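Local coordinates for protein putative glucarate dehydratase (Pseudomonas fluorescens, PDB 4IT1) that probably dehydrates D-glucarate to 5-dehydro-4-deoxy-D-glucarate, as a magnesium-dependent enzyme of the mandelate racemase/muconate lactonizing enzyme family, at residues L40-G45 / R426-Q431; E48-R53 / C421-R426; D162-S167 / V394-A399. One frame throughout, in Å; residues are numbered along the deposited sequence.

Contact 1. Residues L40-G45 / R426-Q431. With TLA (L(+)-tartaric acid), chain F.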
ATOM      1  N   LEU A  40      18.168  -0.998  31.902  1.00 47.15           N
ATOM      2  CA  LEU A  40      18.053   0.166  31.016  1.00 54.46           C
ATOM      3  C   LEU A  40      17.012   1.174  31.515  1.00 55.81           C
ATOM      4  O   LEU A  40      15.857   0.823  31.748  1.00 48.08           O
ATOM      5  CB  LEU A  40      17.742  -0.283  29.580  1.00 56.41           C
ATOM      6  CG  LEU A  40      18.719  -1.305  28.972  1.00 61.11           C
ATOM      7  CD1 LEU A  40      18.254  -1.795  27.608  1.00 46.77           C
ATOM      8  CD2 LEU A  40      20.138  -0.740  28.901  1.00 51.36           C
ATOM      9  N   LEU A  41      17.446   2.420  31.685  1.00 57.09           N
ATOM     10  CA  LEU A  41      16.595   3.508  32.152  1.00 54.10           C
ATOM     11  C   LEU A  41      15.841   4.179  31.008  1.00 61.94           C
ATOM     12  O   LEU A  41      16.393   4.367  29.919  1.00 57.80           O
ATOM     13  CB  LEU A  41      17.442   4.566  32.856  1.00 58.22           C
ATOM     14  CG  LEU A  41      18.028   4.260  34.234  1.00 63.57           C
ATOM     15  CD1 LEU A  41      19.000   5.359  34.634  1.00 60.98           C
ATOM     16  CD2 LEU A  41      16.924   4.125  35.273  1.00 61.19           C
ATOM     17  N   ASN A  42      14.582   4.537  31.260  1.00 58.32           N
ATOM     18  CA  ASN A  42      13.777   5.292  30.296  1.00 50.95           C
ATOM     19  C   ASN A  42      12.831   6.293  30.974  1.00 51.07           C
ATOM     20  O   ASN A  42      12.897   6.488  32.187  1.00 45.72           O
ATOM     21  CB  ASN A  42      13.018   4.347  29.357  1.00 49.49           C
ATOM     22  CG  ASN A  42      11.925   3.566  30.062  1.00 55.29           C
ATOM     23  OD1 ASN A  42      11.277   4.069  30.982  1.00 55.98           O
ATOM     24  ND2 ASN A  42      11.701   2.337  29.623  1.00 49.98           N
ATOM     25  N   ALA A  43      11.953   6.911  30.185  1.00 49.85           N
ATOM     26  CA  ALA A  43      11.019   7.918  30.686  1.00 54.45           C
ATOM     27  C   ALA A  43      10.111   7.377  31.801  1.00 50.30           C
ATOM     28  O   ALA A  43       9.975   8.008  32.844  1.00 47.38           O
ATOM     29  CB  ALA A  43      10.184   8.474  29.541  1.00 54.81           C
ATOM     30  N   SER A  44       9.530   6.204  31.557  1.00 47.14           N
ATOM     31  CA  SER A  44       8.602   5.525  32.455  1.00 53.96           C
ATOM     32  C   SER A  44       9.244   4.958  33.729  1.00 60.72           C
ATOM     33  O   SER A  44       8.605   4.899  34.784  1.00 67.67           O
ATOM     34  CB  SER A  44       7.915   4.387  31.699  1.00 51.93           C
ATOM     35  OG  SER A  44       7.071   4.898  30.685  1.00 66.55           O
ATOM     36  N   GLY A  45      10.495   4.524  33.623  1.00 58.67           N
ATOM     37  CA  GLY A  45      11.217   3.990  34.772  1.00 59.90           C
ATOM     38  C   GLY A  45      12.479   3.243  34.391  1.00 58.85           C
ATOM     39  O   GLY A  45      13.472   3.859  33.992  1.00 48.42           O
ATOM     40  N   ARG A 426       5.191  -6.672  31.086  1.00 55.62           N
ATOM     41  CA  ARG A 426       6.244  -5.694  31.370  1.00 50.98           C
ATOM     42  C   ARG A 426       5.716  -4.533  32.216  1.00 47.48           C
ATOM     43  O   ARG A 426       4.598  -4.069  31.997  1.00 49.07           O
ATOM     44  CB  ARG A 426       6.823  -5.167  30.058  1.00 46.10           C
ATOM     45  CG  ARG A 426       7.765  -3.987  30.197  1.00 45.46           C
ATOM     46  CD  ARG A 426       8.125  -3.493  28.809  1.00 51.96           C
ATOM     47  NE  ARG A 426       9.025  -2.348  28.830  1.00 45.96           N
ATOM     48  CZ  ARG A 426       9.430  -1.709  27.740  1.00 48.45           C
ATOM     49  NH1 ARG A 426       9.001  -2.098  26.544  1.00 50.42           N
ATOM     50  NH2 ARG A 426      10.256  -0.679  27.845  1.00 50.70           N
ATOM     51  N   ASP A 427       6.533  -4.074  33.168  1.00 48.52           N
ATOM     52  CA  ASP A 427       6.197  -2.941  34.019  1.00 39.16           C
ATOM     53  C   ASP A 427       7.413  -2.169  34.488  1.00 42.45           C
ATOM     54  O   ASP A 427       7.894  -2.360  35.611  1.00 46.25           O
ATOM     55  CB  ASP A 427       5.387  -3.382  35.236  1.00 43.75           C
ATOM     56  CG  ASP A 427       4.549  -2.241  35.833  1.00 50.83           C
ATOM     57  OD1 ASP A 427       4.975  -1.058  35.774  1.00 48.46           O
ATOM     58  OD2 ASP A 427       3.459  -2.536  36.366  1.00 48.02           O
ATOM     59  N   ASP A 428       7.888  -1.261  33.645  1.00 44.48           N
ATOM     60  CA  ASP A 428       9.025  -0.427  34.006  1.00 47.12           C
ATOM     61  C   ASP A 428       8.705   0.458  35.217  1.00 48.00           C
ATOM     62  O   ASP A 428       9.610   0.879  35.952  1.00 49.68           O
ATOM     63  CB  ASP A 428       9.465   0.438  32.821  1.00 45.59           C
ATOM     64  CG  ASP A 428       9.844  -0.376  31.589  1.00 59.06           C
ATOM     65  OD1 ASP A 428       9.427  -1.554  31.464  1.00 52.78           O
ATOM     66  OD2 ASP A 428      10.547   0.189  30.719  1.00 62.42           O
ATOM     67  N   VAL A 429       7.416   0.741  35.412  1.00 48.32           N
ATOM     68  CA  VAL A 429       6.977   1.633  36.483  1.00 43.24           C
ATOM     69  C   VAL A 429       7.056   0.929  37.839  1.00 44.67           C
ATOM     70  O   VAL A 429       7.674   1.455  38.766  1.00 43.79           O
ATOM     71  CB  VAL A 429       5.550   2.194  36.254  1.00 46.49           C
ATOM     72  CG1 VAL A 429       5.222   3.245  37.304  1.00 47.47           C
ATOM     73  CG2 VAL A 429       5.410   2.785  34.860  1.00 45.33           C
ATOM     74  N   ARG A 430       6.433  -0.248  37.955  1.00 41.72           N
ATOM     75  CA  ARG A 430       6.592  -1.053  39.170  1.00 47.88           C
ATOM     76  C   ARG A 430       8.073  -1.298  39.450  1.00 47.44           C
ATOM     77  O   ARG A 430       8.545  -1.116  40.578  1.00 42.32           O
ATOM     78  CB  ARG A 430       5.852  -2.386  39.070  1.00 45.27           C
ATOM     79  CG  ARG A 430       5.732  -3.089  40.419  1.00 50.22           C
ATOM     80  CD  ARG A 430       4.588  -4.099  40.477  1.00 53.41           C
ATOM     81  NE  ARG A 430       3.255  -3.522  40.229  1.00 49.81           N
ATOM     82  CZ  ARG A 430       2.671  -2.581  40.975  1.00 48.30           C
ATOM     83  NH1 ARG A 430       1.464  -2.143  40.653  1.00 44.82           N
ATOM     84  NH2 ARG A 430       3.292  -2.054  42.025  1.00 56.80           N
ATOM     85  N   GLN A 431       8.805  -1.680  38.405  1.00 47.23           N
ATOM     86  CA  GLN A 431      10.218  -1.991  38.546  1.00 42.57           C
ATOM     87  C   GLN A 431      10.988  -0.818  39.122  1.00 42.15           C
ATOM     88  O   GLN A 431      11.784  -1.003  40.037  1.00 43.96           O
ATOM     89  CB  GLN A 431      10.813  -2.456  37.211  1.00 56.59           C
ATOM     90  CG  GLN A 431      12.234  -3.007  37.303  1.00 59.54           C
ATOM     91  CD  GLN A 431      12.358  -4.229  38.207  1.00 64.52           C
ATOM     92  OE1 GLN A 431      11.451  -5.064  38.295  1.00 59.36           O
ATOM     93  NE2 GLN A 431      13.495  -4.341  38.878  1.00 58.64           N
TER
HETATM   94  O1  TLA F 502      10.268   2.922  22.816  1.00 80.82           O
HETATM   95  O11 TLA F 502       9.024   3.206  24.557  1.00 77.45           O
HETATM   96  C1  TLA F 502       9.945   2.637  23.965  1.00 76.04           C
HETATM   97  C2  TLA F 502      10.712   1.580  24.664  1.00 66.56           C
HETATM   98  O2  TLA F 502       9.955   1.175  25.769  1.00 60.82           O
HETATM   99  C3  TLA F 502      11.985   2.192  25.183  1.00 69.21           C
HETATM  100  O3  TLA F 502      11.643   3.328  25.951  1.00 67.73           O
HETATM  101  C4  TLA F 502      12.634   1.215  26.091  1.00 64.53           C
HETATM  102  O4  TLA F 502      12.653   0.038  25.746  1.00 66.94           O
HETATM  103  O41 TLA F 502      13.066   1.618  27.159  1.00 50.22           O
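The active-site pocket holds an L-tartrate, probably from the crystallisation liquor, and beside it Asn42 of loop 40-45 meets Asp428 in the first turn of helix 428-433. Asn42 ND2 donates to Asp428 OD2 at 2.7 Å, nearly in line with the C-O bond, and the amide and carboxylate planes are only 14° apart. The same ND2 also reaches tartrate O41, 2.9 Å away. Arg426, its chain extended from CG to NE, grips the carboxylate side-on in a salt bridge: NE to Asp428 OD1 is 2.8 Å and NH2 to Asp428 OD2 is 3.0 Å, both on the syn side. OD2 thus takes two donors, and Arg426 NH2 goes on to tartrate O2 at 2.8 Å, with a weak bond to O4. At the other end of the amide, Asn42 OD1 accepts from Gly45 N at 2.8 Å in an Asx motif. With chi1 at 69°, CG stands between the backbone N and the carbonyl carbon, and the amide oxygen faces Gly45 N; the two anchors fix the amide's rotation. The Asn42 side chain lies about 4 Å from that of Lys215, a predicted proton acceptor. A loop of the N-terminal domain closing over the barrel's catalytic end is typical of the enolase superfamily.

Contact 2. Residues E48-R53 / C421-R426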
ATOM      1  N   GLU A  48      13.031  -4.385  33.616  1.00 50.44           N
ATOM      2  CA  GLU A  48      13.127  -5.550  34.475  1.00 55.32           C
ATOM      3  C   GLU A  48      14.314  -6.419  34.026  1.00 68.35           C
ATOM      4  O   GLU A  48      14.700  -6.378  32.853  1.00 61.70           O
ATOM      5  CB  GLU A  48      11.820  -6.332  34.385  1.00 49.94           C
ATOM      6  CG  GLU A  48      10.682  -5.663  35.140  1.00 57.12           C
ATOM      7  CD  GLU A  48       9.325  -6.057  34.608  1.00 61.36           C
ATOM      8  OE1 GLU A  48       8.686  -6.932  35.222  1.00 68.40           O
ATOM      9  OE2 GLU A  48       8.902  -5.499  33.572  1.00 60.54           O
ATOM     10  N   PRO A  49      14.896  -7.211  34.949  1.00 74.09           N
ATOM     11  CA  PRO A  49      16.012  -8.086  34.565  1.00 68.17           C
ATOM     12  C   PRO A  49      15.655  -9.077  33.455  1.00 68.48           C
ATOM     13  O   PRO A  49      16.556  -9.682  32.866  1.00 69.98           O
ATOM     14  CB  PRO A  49      16.354  -8.821  35.866  1.00 72.34           C
ATOM     15  CG  PRO A  49      15.127  -8.702  36.710  1.00 82.60           C
ATOM     16  CD  PRO A  49      14.561  -7.356  36.376  1.00 75.44           C
ATOM     17  N   PHE A  50      14.361  -9.234  33.168  1.00 56.62           N
ATOM     18  CA  PHE A  50      13.928 -10.039  32.022  1.00 57.20           C
ATOM     19  C   PHE A  50      12.938  -9.290  31.146  1.00 66.07           C
ATOM     20  O   PHE A  50      12.304  -8.332  31.587  1.00 67.00           O
ATOM     21  CB  PHE A  50      13.375 -11.398  32.463  1.00 59.35           C
ATOM     22  CG  PHE A  50      14.362 -12.207  33.253  1.00 67.19           C
ATOM     23  CD1 PHE A  50      15.288 -13.023  32.607  1.00 70.00           C
ATOM     24  CD2 PHE A  50      14.397 -12.124  34.645  1.00 60.14           C
ATOM     25  CE1 PHE A  50      16.217 -13.756  33.335  1.00 70.29           C
ATOM     26  CE2 PHE A  50      15.323 -12.856  35.378  1.00 64.94           C
ATOM     27  CZ  PHE A  50      16.235 -13.674  34.721  1.00 66.17           C
ATOM     28  N   ALA A  51      12.840  -9.730  29.894  1.00 61.68           N
ATOM     29  CA  ALA A  51      11.913  -9.163  28.927  1.00 56.12           C
ATOM     30  C   ALA A  51      11.296 -10.299  28.119  1.00 54.33           C
ATOM     31  O   ALA A  51      11.962 -11.294  27.830  1.00 60.83           O
ATOM     32  CB  ALA A  51      12.627  -8.166  28.023  1.00 59.05           C
ATOM     33  N   LEU A  52      10.025 -10.148  27.764  1.00 47.43           N
ATOM     34  CA  LEU A  52       9.246 -11.224  27.155  1.00 45.59           C
ATOM     35  C   LEU A  52       9.107 -11.076  25.640  1.00 58.57           C
ATOM     36  O   LEU A  52       9.363 -10.003  25.083  1.00 54.39           O
ATOM     37  CB  LEU A  52       7.857 -11.295  27.797  1.00 53.18           C
ATOM     38  CG  LEU A  52       7.768 -11.116  29.321  1.00 55.51           C
ATOM     39  CD1 LEU A  52       6.315 -11.082  29.788  1.00 45.89           C
ATOM     40  CD2 LEU A  52       8.559 -12.194  30.053  1.00 44.98           C
ATOM     41  N   ARG A  53       8.690 -12.162  24.989  1.00 55.26           N
ATOM     42  CA  ARG A  53       8.594 -12.239  23.536  1.00 56.37           C
ATOM     43  C   ARG A  53       7.923 -13.552  23.191  1.00 53.60           C
ATOM     44  O   ARG A  53       7.967 -14.488  23.981  1.00 57.08           O
ATOM     45  CB  ARG A  53       9.995 -12.199  22.903  1.00 62.95           C
ATOM     46  CG  ARG A  53      10.046 -11.640  21.488  1.00 64.19           C
ATOM     47  CD  ARG A  53      10.095 -10.115  21.482  1.00 65.48           C
ATOM     48  NE  ARG A  53       9.864  -9.580  20.140  1.00 77.92           N
ATOM     49  CZ  ARG A  53       9.554  -8.315  19.870  1.00 76.94           C
ATOM     50  NH1 ARG A  53       9.427  -7.428  20.848  1.00 69.79           N
ATOM     51  NH2 ARG A  53       9.364  -7.939  18.613  1.00 75.44           N
ATOM     52  N   CYS A 421      10.905 -16.835  35.376  1.00 77.43           N
ATOM     53  CA  CYS A 421      11.282 -15.443  35.680  1.00 75.69           C
ATOM     54  C   CYS A 421      10.243 -14.715  36.527  1.00 67.64           C
ATOM     55  O   CYS A 421      10.584 -13.802  37.277  1.00 64.36           O
ATOM     56  CB  CYS A 421      11.608 -14.641  34.412  1.00 71.51           C
ATOM     57  SG  CYS A 421      10.212 -14.399  33.293  1.00 68.04           S
ATOM     58  N   GLY A 422       8.983 -15.131  36.406  1.00 61.83           N
ATOM     59  CA  GLY A 422       7.901 -14.544  37.190  1.00 71.68           C
ATOM     60  C   GLY A 422       7.406 -13.212  36.652  1.00 74.39           C
ATOM     61  O   GLY A 422       6.805 -12.425  37.388  1.00 60.14           O
ATOM     62  N   ILE A 423       7.667 -12.956  35.371  1.00 71.90           N
ATOM     63  CA  ILE A 423       7.132 -11.777  34.687  1.00 59.66           C
ATOM     64  C   ILE A 423       6.162 -12.236  33.600  1.00 57.79           C
ATOM     65  O   ILE A 423       6.501 -13.084  32.776  1.00 71.63           O
ATOM     66  CB  ILE A 423       8.255 -10.888  34.091  1.00 63.94           C
ATOM     67  CG1 ILE A 423       9.286 -10.524  35.169  1.00 60.21           C
ATOM     68  CG2 ILE A 423       7.672  -9.618  33.468  1.00 54.28           C
ATOM     69  CD1 ILE A 423      10.613 -10.025  34.636  1.00 65.86           C
ATOM     70  N   ARG A 424       4.951 -11.686  33.612  1.00 60.86           N
ATOM     71  CA  ARG A 424       3.929 -12.032  32.612  1.00 66.18           C
ATOM     72  C   ARG A 424       3.450 -10.815  31.809  1.00 60.79           C
ATOM     73  O   ARG A 424       2.801 -10.961  30.762  1.00 58.13           O
ATOM     74  CB  ARG A 424       2.747 -12.764  33.263  1.00 71.48           C
ATOM     75  CG  ARG A 424       3.078 -14.151  33.808  1.00 81.96           C
ATOM     76  CD  ARG A 424       3.588 -15.089  32.719  1.00 81.31           C
ATOM     77  NE  ARG A 424       4.069 -16.365  33.254  1.00 79.44           N
ATOM     78  CZ  ARG A 424       5.290 -16.579  33.744  1.00 75.66           C
ATOM     79  NH1 ARG A 424       6.191 -15.603  33.790  1.00 69.66           N
ATOM     80  NH2 ARG A 424       5.609 -17.781  34.199  1.00 83.14           N
ATOM     81  N   GLN A 425       3.775  -9.626  32.319  1.00 58.11           N
ATOM     82  CA  GLN A 425       3.532  -8.353  31.645  1.00 54.41           C
ATOM     83  C   GLN A 425       4.612  -7.371  32.055  1.00 53.05           C
ATOM     84  O   GLN A 425       4.920  -7.250  33.234  1.00 50.47           O
ATOM     85  CB  GLN A 425       2.175  -7.785  32.029  1.00 57.60           C
ATOM     86  CG  GLN A 425       1.042  -8.226  31.121  1.00 69.21           C
ATOM     87  CD  GLN A 425      -0.129  -7.259  31.151  1.00 77.64           C
ATOM     88  OE1 GLN A 425      -1.156  -7.527  31.784  1.00 63.45           O
ATOM     89  NE2 GLN A 425       0.026  -6.119  30.473  1.00 60.05           N
ATOM     90  N   ARG A 426       5.191  -6.672  31.086  1.00 55.62           N
ATOM     91  CA  ARG A 426       6.244  -5.694  31.370  1.00 50.98           C
ATOM     92  C   ARG A 426       5.716  -4.533  32.216  1.00 47.48           C
ATOM     93  O   ARG A 426       4.598  -4.069  31.997  1.00 49.07           O
ATOM     94  CB  ARG A 426       6.823  -5.167  30.058  1.00 46.10           C
ATOM     95  CG  ARG A 426       7.765  -3.987  30.197  1.00 45.46           C
ATOM     96  CD  ARG A 426       8.125  -3.493  28.809  1.00 51.96           C
ATOM     97  NE  ARG A 426       9.025  -2.348  28.830  1.00 45.96           N
ATOM     98  CZ  ARG A 426       9.430  -1.709  27.740  1.00 48.45           C
ATOM     99  NH1 ARG A 426       9.001  -2.098  26.544  1.00 50.42           N
ATOM    100  NH2 ARG A 426      10.256  -0.679  27.845  1.00 50.70           N
TER
HETATM  101  O   HOH W   1       6.028  -7.122  35.408  1.00 56.22           O
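This is a largely apolar surface contact: Phe50 and Leu52, on strand 50-60, pack against Cys421 and Ile423 where the chain runs from helix 408-421 to helix 428-433. Cys421 CB sits over one face of the Phe50 ring in a CH-pi contact, 4.1 Å from the centroid and offset toward the rim, while Ile423 CD1 comes to the ring's edge. The sulfur meets the ring obliquely; with chi1 at 65° it turns toward its own loop and accepts from Ile423 N, SG to N 3.6 Å. In the enolase superfamily the C-terminal segment returns to the N-terminal capping domain, and here it lies against the middle strand of that domain's antiparallel sheet. Leu52 brings both methyls to the Ile423 carbonyl, CD2 to O 3.5 Å, and CD1 also touches the backbone of Arg424. Glu48 approaches Ile423 from the opposite direction, its OE1 3.4 Å from CG2, and takes a bond from a water whose further link to Gln425 O is doubtfully short. Glu48 OE2 accepts from Asp427 N. An alanine in place of Glu48 would probably leave Asp427 N without this acceptor and bare the CG2 flank of Ile423. Tyr182 meets Phe50 with ring planes at about 90°.

Contact 3. Residues D162-S167 / V394-A399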
ATOM      1  N   ASP A 162      20.639  -3.807  -0.745  1.00 70.92           N
ATOM      2  CA  ASP A 162      21.048  -5.124  -0.248  0.50 72.50           C
ATOM      3  C   ASP A 162      21.588  -5.025   1.178  1.00 70.46           C
ATOM      4  O   ASP A 162      21.925  -6.035   1.808  1.00 71.21           O
ATOM      5  CB  ASP A 162      22.084  -5.770  -1.185  0.50 70.20           C
ATOM      6  CG  ASP A 162      23.271  -4.859  -1.483  0.50 66.25           C
ATOM      7  OD1 ASP A 162      23.737  -4.146  -0.570  0.50 61.28           O
ATOM      8  OD2 ASP A 162      23.745  -4.864  -2.640  0.50 72.39           O
ATOM      9  N   GLU A 163      21.682  -3.793   1.670  1.00 69.69           N
ATOM     10  CA  GLU A 163      22.144  -3.507   3.017  1.00 65.53           C
ATOM     11  C   GLU A 163      21.253  -2.437   3.645  1.00 66.40           C
ATOM     12  O   GLU A 163      20.953  -1.421   3.011  1.00 60.66           O
ATOM     13  CB  GLU A 163      23.589  -3.030   2.991  1.00 68.85           C
ATOM     14  CG  GLU A 163      24.592  -4.126   2.684  1.00 88.68           C
ATOM     15  CD  GLU A 163      26.017  -3.719   3.000  1.00100.60           C
ATOM     16  OE1 GLU A 163      26.248  -2.532   3.316  1.00100.40           O
ATOM     17  OE2 GLU A 163      26.906  -4.592   2.934  1.00102.70           O
ATOM     18  N   VAL A 164      20.837  -2.674   4.888  1.00 64.92           N
ATOM     19  CA  VAL A 164      19.958  -1.754   5.617  1.00 57.82           C
ATOM     20  C   VAL A 164      20.709  -1.132   6.789  1.00 55.48           C
ATOM     21  O   VAL A 164      21.123  -1.847   7.704  1.00 53.75           O
ATOM     22  CB  VAL A 164      18.685  -2.462   6.130  1.00 59.79           C
ATOM     23  CG1 VAL A 164      17.817  -1.493   6.923  1.00 68.13           C
ATOM     24  CG2 VAL A 164      17.892  -3.054   4.969  1.00 64.76           C
ATOM     25  N   PRO A 165      20.898   0.202   6.763  1.00 51.01           N
ATOM     26  CA  PRO A 165      21.658   0.864   7.833  1.00 52.31           C
ATOM     27  C   PRO A 165      20.884   0.918   9.159  1.00 62.03           C
ATOM     28  O   PRO A 165      19.650   0.868   9.163  1.00 57.30           O
ATOM     29  CB  PRO A 165      21.902   2.275   7.281  1.00 56.22           C
ATOM     30  CG  PRO A 165      20.800   2.504   6.295  1.00 58.24           C
ATOM     31  CD  PRO A 165      20.380   1.156   5.764  1.00 52.06           C
ATOM     32  N   PHE A 166      21.620   0.993  10.266  1.00 60.32           N
ATOM     33  CA  PHE A 166      21.040   1.058  11.602  1.00 56.59           C
ATOM     34  C   PHE A 166      21.871   1.977  12.459  1.00 57.30           C
ATOM     35  O   PHE A 166      23.044   2.208  12.170  1.00 68.59           O
ATOM     36  CB  PHE A 166      21.007  -0.322  12.255  1.00 51.56           C
ATOM     37  CG  PHE A 166      19.845  -1.166  11.833  1.00 54.73           C
ATOM     38  CD1 PHE A 166      18.643  -1.116  12.532  1.00 55.51           C
ATOM     39  CD2 PHE A 166      19.952  -2.025  10.744  1.00 50.54           C
ATOM     40  CE1 PHE A 166      17.571  -1.908  12.154  1.00 47.14           C
ATOM     41  CE2 PHE A 166      18.878  -2.817  10.357  1.00 49.41           C
ATOM     42  CZ  PHE A 166      17.685  -2.757  11.064  1.00 54.96           C
ATOM     43  N   SER A 167      21.265   2.498  13.520  1.00 55.55           N
ATOM     44  CA  SER A 167      21.995   3.343  14.450  1.00 52.94           C
ATOM     45  C   SER A 167      22.373   2.563  15.696  1.00 50.53           C
ATOM     46  O   SER A 167      21.918   1.429  15.911  1.00 50.03           O
ATOM     47  CB  SER A 167      21.187   4.597  14.814  1.00 56.29           C
ATOM     48  OG  SER A 167      19.909   4.260  15.316  1.00 70.84           O
ATOM     49  N   VAL A 394      22.662  -4.543   7.972  1.00 58.67           N
ATOM     50  CA  VAL A 394      22.199  -5.913   7.904  1.00 55.89           C
ATOM     51  C   VAL A 394      22.084  -6.295   6.429  1.00 67.80           C
ATOM     52  O   VAL A 394      21.382  -5.629   5.658  1.00 69.93           O
ATOM     53  CB  VAL A 394      20.834  -6.065   8.610  1.00 57.94           C
ATOM     54  CG1 VAL A 394      20.264  -7.452   8.409  1.00 54.25           C
ATOM     55  CG2 VAL A 394      20.959  -5.763  10.096  1.00 64.72           C
ATOM     56  N   LYS A 395      22.785  -7.362   6.043  1.00 76.68           N
ATOM     57  CA  LYS A 395      22.787  -7.853   4.665  1.00 70.50           C
ATOM     58  C   LYS A 395      21.502  -8.579   4.293  1.00 64.21           C
ATOM     59  O   LYS A 395      21.047  -9.464   5.020  1.00 54.25           O
ATOM     60  CB  LYS A 395      23.975  -8.797   4.427  1.00 76.23           C
ATOM     61  CG  LYS A 395      25.188  -8.159   3.767  1.00 90.21           C
ATOM     62  CD  LYS A 395      26.181  -7.607   4.778  1.00 93.97           C
ATOM     63  CE  LYS A 395      27.580  -7.552   4.179  1.00 88.48           C
ATOM     64  NZ  LYS A 395      28.556  -6.845   5.053  1.00 78.75           N
ATOM     65  N   ILE A 396      20.932  -8.204   3.151  1.00 56.05           N
ATOM     66  CA  ILE A 396      19.839  -8.965   2.550  1.00 66.06           C
ATOM     67  C   ILE A 396      20.450  -9.901   1.507  1.00 76.26           C
ATOM     68  O   ILE A 396      21.141  -9.449   0.587  1.00 79.75           O
ATOM     69  CB  ILE A 396      18.770  -8.044   1.900  1.00 63.31           C
ATOM     70  CG1 ILE A 396      18.300  -6.966   2.883  1.00 71.69           C
ATOM     71  CG2 ILE A 396      17.590  -8.851   1.359  1.00 61.63           C
ATOM     72  CD1 ILE A 396      17.639  -7.497   4.142  1.00 71.61           C
ATOM     73  N   THR A 397      20.198 -11.198   1.659  1.00 71.95           N
ATOM     74  CA  THR A 397      20.800 -12.211   0.791  1.00 70.83           C
ATOM     75  C   THR A 397      19.762 -12.931  -0.072  1.00 72.13           C
ATOM     76  O   THR A 397      18.589 -12.550  -0.105  1.00 76.04           O
ATOM     77  CB  THR A 397      21.619 -13.250   1.592  1.00 66.53           C
ATOM     78  OG1 THR A 397      20.742 -14.226   2.173  1.00 67.13           O
ATOM     79  CG2 THR A 397      22.449 -12.576   2.685  1.00 66.76           C
ATOM     80  N   ARG A 398      20.209 -13.973  -0.767  1.00 73.07           N
ATOM     81  CA  ARG A 398      19.342 -14.751  -1.648  1.00 80.39           C
ATOM     82  C   ARG A 398      18.710 -15.953  -0.936  1.00 74.12           C
ATOM     83  O   ARG A 398      17.902 -16.677  -1.536  1.00 69.29           O
ATOM     84  CB  ARG A 398      20.107 -15.197  -2.910  1.00 86.03           C
ATOM     85  CG  ARG A 398      20.501 -14.074  -3.871  1.00 74.40           C
ATOM     86  CD  ARG A 398      19.297 -13.308  -4.413  1.00 70.05           C
ATOM     87  NE  ARG A 398      18.270 -14.185  -4.977  1.00 65.37           N
ATOM     88  CZ  ARG A 398      17.086 -13.770  -5.422  1.00 70.19           C
ATOM     89  NH1 ARG A 398      16.217 -14.643  -5.918  1.00 66.09           N
ATOM     90  NH2 ARG A 398      16.765 -12.483  -5.367  1.00 71.57           N
ATOM     91  N   ALA A 399      19.077 -16.153   0.335  1.00 71.49           N
ATOM     92  CA  ALA A 399      18.488 -17.201   1.185  1.00 61.17           C
ATOM     93  C   ALA A 399      16.961 -17.101   1.192  1.00 67.58           C
ATOM     94  O   ALA A 399      16.418 -15.986   1.244  1.00 64.78           O
ATOM     95  CB  ALA A 399      19.032 -17.105   2.600  1.00 51.30           C
TER
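The Phe166 ring is met obliquely by one methyl of Val394, CG2 to CE2 3.6 Å, the second-nearest ring atom being CD2; Met354 of helix 348-360 and Cys368 touch this side chain too. The phenyl belongs to strand 163-170, which pairs antiparallel with strand 393-395 at one end of the mixed sheet of the barrel domain, the modified TIM barrel of the enolase superfamily. Val164 and Val394 form the hydrogen-bonded pair: Val164 N gives to Val394 O at 3.1 Å, and Val394 N to Val164 O at the same length. The pairing runs on past the end of strand 393-395, where Ile396 N donates to Asp162 O at 2.7 Å, an almost straight bond with an N-H...O angle of 175°. Glu163 and Lys395 make the non-hydrogen-bonded pair between these links, and their CA atoms add C-H...O contacts to Val394 O and Asp162 O.

The two faces of the pair differ sharply. Val164 and Val394 lie on the face that packs against helix 348-360, where Val394 meets Met352 and Ile396 meets His356 and Ala359. Val394 owes its touch on the phenyl to CG2, which stands anti to the carbonyl carbon (CG1 has chi1 173°). Beyond the paired residues, Arg398 forms a salt bridge with Asp154 and packs on Asp91 of the second subunit.

On the face of Glu163 and Lys395, these two side chains lie side by side and point the same way. The lysine chain bends at chi2, 91°, which lays its aliphatic part along the carboxylate. A salt bridge closes the pair, Glu163 OE2 to Lys395 NZ 3.5 Å, with Lys395 CE slightly nearer that oxygen at 3.3 Å.

Contacts 1 and 2 are neighbours, centres 12 Å apart, and both tie the C-terminal stretch around Arg426 to the N-terminal domain; they share that arginine, and Glu48 OE2 of contact 2 accepts from Asp427 N of contact 1. Their chemistry differs with place: contact 1, partly buried at the pocket, is polar and charged, whereas contact 2, at the surface, relies on apolar packing. Contact 3 lies about 32 Å from contact 1 between centres, across the middle of the chain, and joins two strands of the barrel sheet through backbone hydrogen bonds. It too is partly buried, with buried valines and a phenylalanine on one side and the more exposed Glu163-Lys395 salt bridge on the other.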